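Local atomic coordinates of 5-ketofructose reductase (Gluconobacter sp., PDB entry 7COK), a protein that catalyses the reduction of 5-ketofructose, probably to fructose with a nicotinamide cofactor, and represents a novel class in the shikimate dehydrogenase family. Residues A[25-36]-A[266-277]; A[216-227]-A[241-252]. All coordinates share one frame; numbering follows the deposited sequence.

Interaction 1 (A[25-36]-A[266-277])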
loop_
_atom_site.group_PDB
_atom_site.type_symbol
_atom_site.label_atom_id
_atom_site.label_comp_id
_atom_site.label_asym_id
_atom_site.label_seq_id
_atom_site.Cartn_x
_atom_site.Cartn_y
_atom_site.Cartn_z
ATOM N N ALA A 25 7.404 5.703 -8.670
ATOM C CA ALA A 25 8.774 5.316 -8.938
ATOM C C ALA A 25 9.738 6.378 -8.418
ATOM O O ALA A 25 10.757 6.061 -7.810
ATOM C CB ALA A 25 8.969 5.079 -10.427
ATOM N N MET A 26 9.400 7.639 -8.649
ATOM C CA MET A 26 10.234 8.723 -8.180
ATOM C C MET A 26 10.389 8.691 -6.645
ATOM O O MET A 26 11.493 8.695 -6.097
ATOM C CB MET A 26 9.676 10.054 -8.664
ATOM C CG MET A 26 10.531 11.234 -8.251
ATOM S SD MET A 26 9.771 12.806 -8.631
ATOM C CE MET A 26 8.427 12.882 -7.455
ATOM N N VAL A 27 9.264 8.658 -5.955
ATOM C CA VAL A 27 9.256 8.757 -4.515
ATOM C C VAL A 27 9.911 7.508 -3.905
ATOM O O VAL A 27 10.700 7.650 -3.008
ATOM C CB VAL A 27 7.819 8.978 -3.993
ATOM C CG1 VAL A 27 7.777 8.878 -2.482
ATOM C CG2 VAL A 27 7.329 10.353 -4.440
ATOM N N GLU A 28 9.642 6.320 -4.440
ATOM C CA GLU A 28 10.218 5.099 -3.862
ATOM C C GLU A 28 11.714 5.053 -4.128
ATOM O O GLU A 28 12.458 4.538 -3.283
ATOM C CB GLU A 28 9.495 3.847 -4.335
ATOM C CG GLU A 28 8.129 3.725 -3.669
ATOM C CD GLU A 28 7.464 2.389 -3.880
ATOM O OE1 GLU A 28 7.852 1.655 -4.815
ATOM O OE2 GLU A 28 6.543 2.060 -3.106
ATOM N N ALA A 29 12.161 5.637 -5.242
ATOM C CA ALA A 29 13.610 5.716 -5.470
ATOM C C ALA A 29 14.269 6.549 -4.363
ATOM O O ALA A 29 15.332 6.188 -3.818
ATOM C CB ALA A 29 13.893 6.268 -6.849
ATOM N N GLY A 30 13.605 7.639 -3.988
ATOM C CA GLY A 30 14.012 8.457 -2.854
ATOM C C GLY A 30 13.997 7.713 -1.529
ATOM O O GLY A 30 14.969 7.765 -0.783
ATOM N N TYR A 31 12.903 7.002 -1.254
ATOM C CA TYR A 31 12.815 6.193 -0.036
ATOM C C TYR A 31 13.980 5.187 0.056
ATOM O O TYR A 31 14.606 5.053 1.104
ATOM C CB TYR A 31 11.498 5.418 0.029
ATOM C CG TYR A 31 10.220 6.218 0.287
ATOM C CD1 TYR A 31 10.232 7.457 0.939
ATOM C CD2 TYR A 31 8.998 5.710 -0.126
ATOM C CE1 TYR A 31 9.045 8.136 1.184
ATOM C CE2 TYR A 31 7.808 6.387 0.108
ATOM C CZ TYR A 31 7.839 7.605 0.758
ATOM O OH TYR A 31 6.663 8.317 0.981
ATOM N N HIS A 32 14.263 4.512 -1.060
ATOM C CA HIS A 32 15.277 3.449 -1.090
ATOM C C HIS A 32 16.665 4.035 -0.880
ATOM O O HIS A 32 17.453 3.491 -0.124
ATOM C CB HIS A 32 15.179 2.669 -2.393
ATOM C CG HIS A 32 16.151 1.538 -2.490
ATOM N ND1 HIS A 32 15.967 0.343 -1.828
ATOM C CD2 HIS A 32 17.324 1.424 -3.159
ATOM C CE1 HIS A 32 16.974 -0.469 -2.103
ATOM N NE2 HIS A 32 17.812 0.164 -2.905
ATOM N N HIS A 33 16.931 5.190 -1.498
ATOM C CA HIS A 33 18.223 5.852 -1.363
ATOM C C HIS A 33 18.475 6.249 0.092
ATOM O O HIS A 33 19.634 6.163 0.578
ATOM C CB HIS A 33 18.282 7.066 -2.312
ATOM C CG HIS A 33 19.615 7.765 -2.348
ATOM N ND1 HIS A 33 19.997 8.697 -1.406
ATOM C CD2 HIS A 33 20.634 7.682 -3.235
ATOM C CE1 HIS A 33 21.206 9.151 -1.705
ATOM N NE2 HIS A 33 21.603 8.563 -2.818
ATOM N N ALA A 34 17.417 6.662 0.791
ATOM C CA ALA A 34 17.499 7.101 2.210
ATOM C C ALA A 34 17.560 5.928 3.178
ATOM O O ALA A 34 17.836 6.129 4.360
ATOM C CB ALA A 34 16.324 8.009 2.580
ATOM N N GLY A 35 17.287 4.731 2.667
ATOM C CA GLY A 35 17.193 3.515 3.489
ATOM C C GLY A 35 15.955 3.530 4.367
ATOM O O GLY A 35 15.940 2.926 5.451
ATOM N N LEU A 36 14.907 4.198 3.882
ATOM C CA LEU A 36 13.678 4.377 4.644
ATOM C C LEU A 36 12.759 3.247 4.276
ATOM O O LEU A 36 12.544 2.964 3.078
ATOM C CB LEU A 36 13.038 5.724 4.291
ATOM C CG LEU A 36 12.627 6.749 5.351
ATOM C CD1 LEU A 36 11.555 7.668 4.762
ATOM C CD2 LEU A 36 12.147 6.123 6.644
ATOM N N ARG A 266 11.558 13.958 6.499
ATOM C CA ARG A 266 12.813 13.617 5.823
ATOM C C ARG A 266 12.888 14.357 4.502
ATOM O O ARG A 266 11.849 14.516 3.823
ATOM C CB ARG A 266 12.930 12.115 5.534
ATOM C CG ARG A 266 13.628 11.301 6.586
ATOM C CD ARG A 266 12.577 10.525 7.337
ATOM N NE ARG A 266 13.140 9.894 8.522
ATOM C CZ ARG A 266 12.476 9.690 9.645
ATOM N NH1 ARG A 266 11.204 10.087 9.776
ATOM N NH2 ARG A 266 13.109 9.095 10.649
ATOM N N THR A 267 14.098 14.791 4.137
ATOM C CA THR A 267 14.369 15.426 2.846
ATOM C C THR A 267 15.027 14.367 1.960
ATOM O O THR A 267 16.190 13.976 2.201
ATOM C CB THR A 267 15.276 16.659 3.027
ATOM O OG1 THR A 267 14.578 17.632 3.817
ATOM C CG2 THR A 267 15.690 17.283 1.683
ATOM N N LEU A 268 14.280 13.861 0.977
ATOM C CA LEU A 268 14.817 12.853 0.049
ATOM C C LEU A 268 15.841 13.443 -0.910
ATOM O O LEU A 268 15.924 14.660 -1.080
ATOM C CB LEU A 268 13.702 12.114 -0.708
ATOM C CG LEU A 268 12.627 11.456 0.174
ATOM C CD1 LEU A 268 11.569 10.837 -0.730
ATOM C CD2 LEU A 268 13.182 10.474 1.204
ATOM N N ASP A 269 16.611 12.544 -1.529
ATOM C CA ASP A 269 17.682 12.928 -2.439
ATOM C C ASP A 269 17.099 13.312 -3.806
ATOM O O ASP A 269 16.538 12.457 -4.524
ATOM C CB ASP A 269 18.646 11.746 -2.573
ATOM C CG ASP A 269 19.854 12.068 -3.424
ATOM O OD1 ASP A 269 20.745 12.779 -2.930
ATOM O OD2 ASP A 269 19.907 11.605 -4.577
ATOM N N SER A 270 17.267 14.582 -4.181
ATOM C CA SER A 270 16.768 15.076 -5.474
ATOM C C SER A 270 17.425 14.404 -6.674
ATOM O O SER A 270 16.736 14.133 -7.661
ATOM C CB SER A 270 16.887 16.601 -5.617
ATOM O OG SER A 270 16.081 17.277 -4.676
ATOM N N ALA A 271 18.739 14.151 -6.603
ATOM C CA ALA A 271 19.453 13.566 -7.737
ATOM C C ALA A 271 18.878 12.214 -8.179
ATOM O O ALA A 271 18.638 11.995 -9.364
ATOM C CB ALA A 271 20.966 13.479 -7.468
ATOM N N VAL A 272 18.617 11.315 -7.230
ATOM C CA VAL A 272 18.108 10.000 -7.599
ATOM C C VAL A 272 16.646 10.055 -8.045
ATOM O O VAL A 272 16.250 9.306 -8.958
ATOM C CB VAL A 272 18.346 8.927 -6.516
ATOM C CG1 VAL A 272 18.158 7.519 -7.062
ATOM C CG2 VAL A 272 19.764 9.006 -6.031
ATOM N N MET A 273 15.891 10.995 -7.472
ATOM C CA MET A 273 14.518 11.178 -7.890
ATOM C C MET A 273 14.471 11.673 -9.342
ATOM O O MET A 273 13.724 11.138 -10.174
ATOM C CB MET A 273 13.813 12.140 -6.945
ATOM C CG MET A 273 13.645 11.503 -5.576
ATOM S SD MET A 273 13.062 12.672 -4.350
ATOM C CE MET A 273 11.321 12.727 -4.779
ATOM N N ALA A 274 15.322 12.649 -9.648
ATOM C CA ALA A 274 15.430 13.212 -10.988
ATOM C C ALA A 274 15.876 12.190 -12.005
ATOM O O ALA A 274 15.267 12.064 -13.066
ATOM C CB ALA A 274 16.381 14.383 -10.988
ATOM N N GLN A 275 16.924 11.435 -11.667
ATOM C CA GLN A 275 17.418 10.409 -12.581
ATOM C C GLN A 275 16.364 9.347 -12.864
ATOM O O GLN A 275 16.233 8.903 -14.006
ATOM C CB GLN A 275 18.745 9.790 -12.108
ATOM C CG GLN A 275 19.458 8.934 -13.185
ATOM C CD GLN A 275 19.655 9.639 -14.538
ATOM O OE1 GLN A 275 19.849 10.847 -14.611
ATOM N NE2 GLN A 275 19.587 8.873 -15.623
ATOM N N THR A 276 15.555 9.010 -11.849
ATOM C CA THR A 276 14.443 8.069 -12.025
ATOM C C THR A 276 13.425 8.569 -13.083
ATOM O O THR A 276 13.006 7.803 -13.968
ATOM C CB THR A 276 13.761 7.818 -10.671
ATOM O OG1 THR A 276 14.718 7.237 -9.780
ATOM C CG2 THR A 276 12.558 6.883 -10.785
ATOM N N LEU A 277 13.043 9.844 -12.992
ATOM C CA LEU A 277 12.166 10.454 -13.994
ATOM C C LEU A 277 12.837 10.550 -15.372
ATOM O O LEU A 277 12.201 10.254 -16.386
ATOM C CB LEU A 277 11.703 11.836 -13.523
ATOM C CG LEU A 277 10.722 11.980 -12.363
ATOM C CD1 LEU A 277 10.403 13.465 -12.231
ATOM C CD2 LEU A 277 9.444 11.187 -12.604
HETATM O O HOH W 1 16.744 9.874 -0.626
#

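Interaction 2 (A[216-227]-A[241-252])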
loop_
_atom_site.group_PDB
_atom_site.type_symbol
_atom_site.label_atom_id
_atom_site.label_comp_id
_atom_site.label_asym_id
_atom_site.label_seq_id
_atom_site.Cartn_x
_atom_site.Cartn_y
_atom_site.Cartn_z
ATOM N N LEU A 216 12.838 39.126 -24.074
ATOM C CA LEU A 216 13.577 38.692 -22.884
ATOM C C LEU A 216 14.886 39.431 -22.778
ATOM O O LEU A 216 15.555 39.646 -23.791
ATOM C CB LEU A 216 13.894 37.201 -22.962
ATOM C CG LEU A 216 12.822 36.137 -22.679
ATOM C CD1 LEU A 216 13.335 34.781 -23.124
ATOM C CD2 LEU A 216 12.530 36.078 -21.199
ATOM N N THR A 217 15.245 39.828 -21.559
ATOM C CA THR A 217 16.627 40.219 -21.267
ATOM C C THR A 217 17.380 38.959 -20.821
ATOM O O THR A 217 16.766 37.950 -20.425
ATOM C CB THR A 217 16.734 41.337 -20.194
ATOM O OG1 THR A 217 16.467 40.812 -18.884
ATOM C CG2 THR A 217 15.791 42.514 -20.478
ATOM N N LYS A 218 18.705 39.023 -20.871
ATOM C CA LYS A 218 19.552 37.929 -20.383
ATOM C C LYS A 218 19.418 37.696 -18.875
ATOM O O LYS A 218 19.792 36.617 -18.376
ATOM C CB LYS A 218 21.023 38.191 -20.710
ATOM C CG LYS A 218 21.398 38.026 -22.167
ATOM C CD LYS A 218 22.840 38.461 -22.375
ATOM C CE LYS A 218 23.509 37.647 -23.458
ATOM N NZ LYS A 218 24.982 37.849 -23.443
ATOM N N GLU A 219 18.892 38.699 -18.175
ATOM C CA GLU A 219 18.643 38.666 -16.733
ATOM C C GLU A 219 17.341 37.964 -16.350
ATOM O O GLU A 219 17.142 37.603 -15.172
ATOM C CB GLU A 219 18.572 40.087 -16.189
ATOM C CG GLU A 219 19.904 40.776 -15.977
ATOM C CD GLU A 219 19.753 42.022 -15.130
ATOM O OE1 GLU A 219 19.489 41.888 -13.915
ATOM O OE2 GLU A 219 19.888 43.135 -15.681
ATOM N N THR A 220 16.445 37.802 -17.327
ATOM C CA THR A 220 15.131 37.198 -17.069
ATOM C C THR A 220 15.314 35.727 -16.753
ATOM O O THR A 220 15.989 35.001 -17.485
ATOM C CB THR A 220 14.190 37.337 -18.269
ATOM O OG1 THR A 220 14.209 38.686 -18.740
ATOM C CG2 THR A 220 12.746 36.981 -17.864
ATOM N N VAL A 221 14.710 35.296 -15.650
ATOM C CA VAL A 221 14.679 33.883 -15.262
ATOM C C VAL A 221 13.512 33.243 -16.016
ATOM O O VAL A 221 12.397 33.748 -15.966
ATOM C CB VAL A 221 14.539 33.737 -13.735
ATOM C CG1 VAL A 221 14.436 32.270 -13.331
ATOM C CG2 VAL A 221 15.731 34.385 -13.054
ATOM N N VAL A 222 13.782 32.149 -16.722
ATOM C CA VAL A 222 12.777 31.517 -17.578
ATOM C C VAL A 222 12.544 30.092 -17.071
ATOM O O VAL A 222 13.474 29.303 -16.944
ATOM C CB VAL A 222 13.208 31.525 -19.062
ATOM C CG1 VAL A 222 12.101 30.975 -19.926
ATOM C CG2 VAL A 222 13.565 32.921 -19.545
ATOM N N ALA A 223 11.282 29.769 -16.790
ATOM C CA ALA A 223 10.906 28.471 -16.206
ATOM C C ALA A 223 9.810 27.819 -17.043
ATOM O O ALA A 223 9.005 28.510 -17.684
ATOM C CB ALA A 223 10.444 28.672 -14.780
ATOM N N ASP A 224 9.761 26.507 -16.993
ATOM C CA ASP A 224 8.764 25.740 -17.713
ATOM C C ASP A 224 8.272 24.604 -16.833
ATOM O O ASP A 224 9.055 23.830 -16.308
ATOM C CB ASP A 224 9.379 25.179 -18.993
ATOM C CG ASP A 224 8.348 24.735 -20.008
ATOM O OD1 ASP A 224 7.167 24.467 -19.680
ATOM O OD2 ASP A 224 8.712 24.667 -21.181
ATOM N N VAL A 225 6.953 24.507 -16.665
ATOM C CA VAL A 225 6.348 23.411 -15.873
ATOM C C VAL A 225 6.393 22.035 -16.549
ATOM O O VAL A 225 6.274 21.001 -15.877
ATOM C CB VAL A 225 4.888 23.715 -15.433
ATOM C CG1 VAL A 225 4.805 25.070 -14.734
ATOM C CG2 VAL A 225 3.912 23.640 -16.611
ATOM N N ILE A 226 6.547 22.020 -17.876
ATOM C CA ILE A 226 6.609 20.754 -18.613
ATOM C C ILE A 226 7.795 19.886 -18.143
ATOM O O ILE A 226 8.919 20.346 -18.142
ATOM C CB ILE A 226 6.671 21.040 -20.131
ATOM C CG1 ILE A 226 5.317 21.600 -20.623
ATOM C CG2 ILE A 226 7.094 19.795 -20.909
ATOM C CD1 ILE A 226 5.378 22.267 -21.987
ATOM N N PRO A 227 7.532 18.645 -17.700
ATOM C CA PRO A 227 8.654 17.801 -17.219
ATOM C C PRO A 227 9.273 16.884 -18.267
ATOM O O PRO A 227 10.340 16.306 -18.038
ATOM C CB PRO A 227 8.003 16.967 -16.120
ATOM C CG PRO A 227 6.546 16.877 -16.507
ATOM C CD PRO A 227 6.211 18.059 -17.379
ATOM N N LEU A 241 19.793 32.411 -25.582
ATOM C CA LEU A 241 19.821 33.863 -25.438
ATOM C C LEU A 241 20.641 34.330 -24.245
ATOM O O LEU A 241 20.897 35.511 -24.095
ATOM C CB LEU A 241 18.395 34.436 -25.380
ATOM C CG LEU A 241 17.559 34.351 -26.666
ATOM C CD1 LEU A 241 16.163 34.920 -26.458
ATOM C CD2 LEU A 241 18.235 35.017 -27.863
ATOM N N GLY A 242 21.064 33.395 -23.402
ATOM C CA GLY A 242 21.847 33.713 -22.220
ATOM C C GLY A 242 21.086 33.708 -20.909
ATOM O O GLY A 242 21.661 34.056 -19.875
ATOM N N CYS A 243 19.820 33.274 -20.941
ATOM C CA CYS A 243 18.957 33.234 -19.757
ATOM C C CYS A 243 19.206 32.052 -18.829
ATOM O O CYS A 243 19.529 30.941 -19.277
ATOM C CB CYS A 243 17.486 33.216 -20.193
ATOM S SG CYS A 243 16.986 34.714 -21.064
ATOM N N THR A 244 19.029 32.303 -17.534
ATOM C CA THR A 244 18.996 31.242 -16.534
ATOM C C THR A 244 17.654 30.543 -16.684
ATOM O O THR A 244 16.618 31.213 -16.708
ATOM C CB THR A 244 19.139 31.827 -15.124
ATOM O OG1 THR A 244 20.437 32.405 -14.991
ATOM C CG2 THR A 244 18.982 30.743 -14.048
ATOM N N THR A 245 17.686 29.216 -16.811
ATOM C CA THR A 245 16.462 28.405 -17.002
ATOM C C THR A 245 16.182 27.396 -15.887
ATOM O O THR A 245 17.099 26.855 -15.259
ATOM C CB THR A 245 16.480 27.635 -18.335
ATOM O OG1 THR A 245 17.603 26.737 -18.358
ATOM C CG2 THR A 245 16.577 28.596 -19.543
ATOM N N LEU A 246 14.891 27.137 -15.669
ATOM C CA LEU A 246 14.437 26.152 -14.703
ATOM C C LEU A 246 13.469 25.185 -15.328
ATOM O O LEU A 246 12.413 25.575 -15.812
ATOM C CB LEU A 246 13.791 26.840 -13.493
ATOM C CG LEU A 246 14.703 27.867 -12.814
ATOM C CD1 LEU A 246 13.909 28.792 -11.911
ATOM C CD2 LEU A 246 15.800 27.166 -12.050
ATOM N N ASP A 247 13.803 23.904 -15.268
ATOM C CA ASP A 247 13.009 22.887 -15.932
ATOM C C ASP A 247 11.930 22.222 -15.062
ATOM O O ASP A 247 11.994 22.217 -13.817
ATOM C CB ASP A 247 13.937 21.848 -16.563
ATOM C CG ASP A 247 14.522 20.917 -15.543
ATOM O OD1 ASP A 247 13.845 19.920 -15.194
ATOM O OD2 ASP A 247 15.657 21.167 -15.098
ATOM N N GLY A 248 10.937 21.664 -15.739
ATOM C CA GLY A 248 9.749 21.144 -15.073
ATOM C C GLY A 248 9.971 19.834 -14.374
ATOM O O GLY A 248 9.214 19.474 -13.479
ATOM N N LEU A 249 11.003 19.098 -14.791
ATOM C CA LEU A 249 11.333 17.816 -14.135
ATOM C C LEU A 249 11.884 18.123 -12.746
ATOM O O LEU A 249 11.436 17.523 -11.765
ATOM C CB LEU A 249 12.283 16.997 -15.027
ATOM C CG LEU A 249 12.664 15.567 -14.643
ATOM C CD1 LEU A 249 13.181 14.844 -15.876
ATOM C CD2 LEU A 249 13.730 15.517 -13.572
ATOM N N GLY A 250 12.793 19.097 -12.650
ATOM C CA GLY A 250 13.275 19.551 -11.347
ATOM C C GLY A 250 12.132 19.987 -10.432
ATOM O O GLY A 250 12.168 19.806 -9.213
ATOM N N MET A 251 11.113 20.604 -11.021
ATOM C CA MET A 251 9.981 21.094 -10.226
ATOM C C MET A 251 9.159 19.938 -9.662
ATOM O O MET A 251 8.744 19.960 -8.494
ATOM C CB MET A 251 9.091 22.004 -11.068
ATOM C CG MET A 251 9.739 23.277 -11.530
ATOM S SD MET A 251 8.521 24.242 -12.446
ATOM C CE MET A 251 9.608 25.252 -13.458
ATOM N N LEU A 252 8.925 18.923 -10.488
ATOM C CA LEU A 252 8.276 17.707 -10.023
ATOM C C LEU A 252 9.072 17.039 -8.900
ATOM O O LEU A 252 8.495 16.613 -7.899
ATOM C CB LEU A 252 8.104 16.741 -11.188
ATOM C CG LEU A 252 6.811 16.671 -11.983
ATOM C CD1 LEU A 252 6.921 15.455 -12.886
ATOM C CD2 LEU A 252 5.577 16.580 -11.095
HETATM O O HOH W 2 18.701 34.921 -16.540
HETATM O O HOH W 3 6.626 20.269 -13.248
HETATM O O HOH W 4 10.865 22.186 -18.604
#

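Interaction 1 (A[25-36]-A[266-277])
Met26 and Met273 meet where two helices of the shikimate dehydrogenase-type fold pack at a slant, in roughly opposite directions: helix 23-34, from the substrate-binding domain, and the C-terminal helix 270-281. Their local axes make an angle of 143° and approach to 8.2 Å. Met26 has CG anti to the backbone N (chi1 -178°), which carries the side chain across to Met273 and Leu277. Its CG lies 3.6 Å from Met273 CB, and SD reaches past it to Leu277 CD1 at 3.7 Å; the bend at chi3 then turns CE back to Met273 CE. Leu268, just before helix 270-281, splits its branches: CD1 touches Tyr31 CD1 at 4.0 Å, whereas CD2 lies against the Gly30 carbonyl. Gly30 makes this possible, since a CB there would collide with Leu268 CD1. At the outer end, the Asp269 carboxylate stacks over one face of the His33 ring, the planes 13° apart, while its OD2 caps the helix by accepting from Val272 N. No direct hydrogen bond joins the segments; instead one water donates to Gly30 O and accepts from Asp269 N, each atom 2.8 Å from the water oxygen.

Interaction 2 (A[216-227]-A[241-252])
Val222 grips the neighbouring strand with both its backbone polar atoms: its N donates to Thr244 O (3.0 Å) and its O accepts from Leu246 N, the bonds flanking Thr245 as in a parallel sheet. Asp224 N continues the pattern to Leu246 O. This is the last beta-alpha-beta crossover of the Rossmann-type domain, strand 221-224 to strand 245-246 by way of helix 233-240. Beyond the strands the chain turns into helix 248-264, N-capped by Asp247, whose OD1 accepts from Gly250 N. Gly248 lies under the carbonyls of Asp224, Val225 and Ile226, where any CB would clash; one water donates to both Gly248 O and Val225 O, and a second accepts from Gly248 N and lies close to Ile226 O. From the first turn of this helix Met251 reaches back to the strand. Its CB rests 3.5 Å from Gly248 O, and CG, anti to the carbonyl carbon (chi1 -64°), 3.4 Å from Asp247 O. The chain then runs extended, bringing SD within 4.1 Å of Val225 CA and setting CE against Asp224 O at 3.2 Å and Ala223 CB at 3.8 Å. Replacing Met251 by an alanine would probably open a gap over Ala223 and the Asp224 carbonyl, and leave the helix start less firmly packed on the strand end. Farther on, Pro227 CB meets Leu252 CD1 at 3.7 Å. Strand 245-246 is the outermost of its sheet within the chain, and strand 221-224 bonds on its other side to strand 193-196. Helix 110-117 packs on Val221 through Leu116, and its Phe112 touches both Ala223 and Met251, while helix 233-240 packs on Val222 through Phe234 and Ala238.

Helix 248-264 connects the two contacts: it starts in interaction 2, and the chain leaving its far end enters 266-277 of interaction 1. Although the contact centres are about 23 Å apart, their edges touch. Leu277 CD1 lies 3.9 Å from Leu249 CG and 4.1 Å from Leu252 CD1, and Met26 CE packs 3.8 Å from Leu252 O. The packing thus continues from helix 23-34 through helix 270-281 to the first turns of helix 248-264, beside the Rossmann-type sheet. No ligand is bound in this structure. The Val225 side chain in interaction 2 approaches the glycine-rich turn of Gly131 and Gly133 but makes no contact with it; that turn probably belongs to the cofactor site.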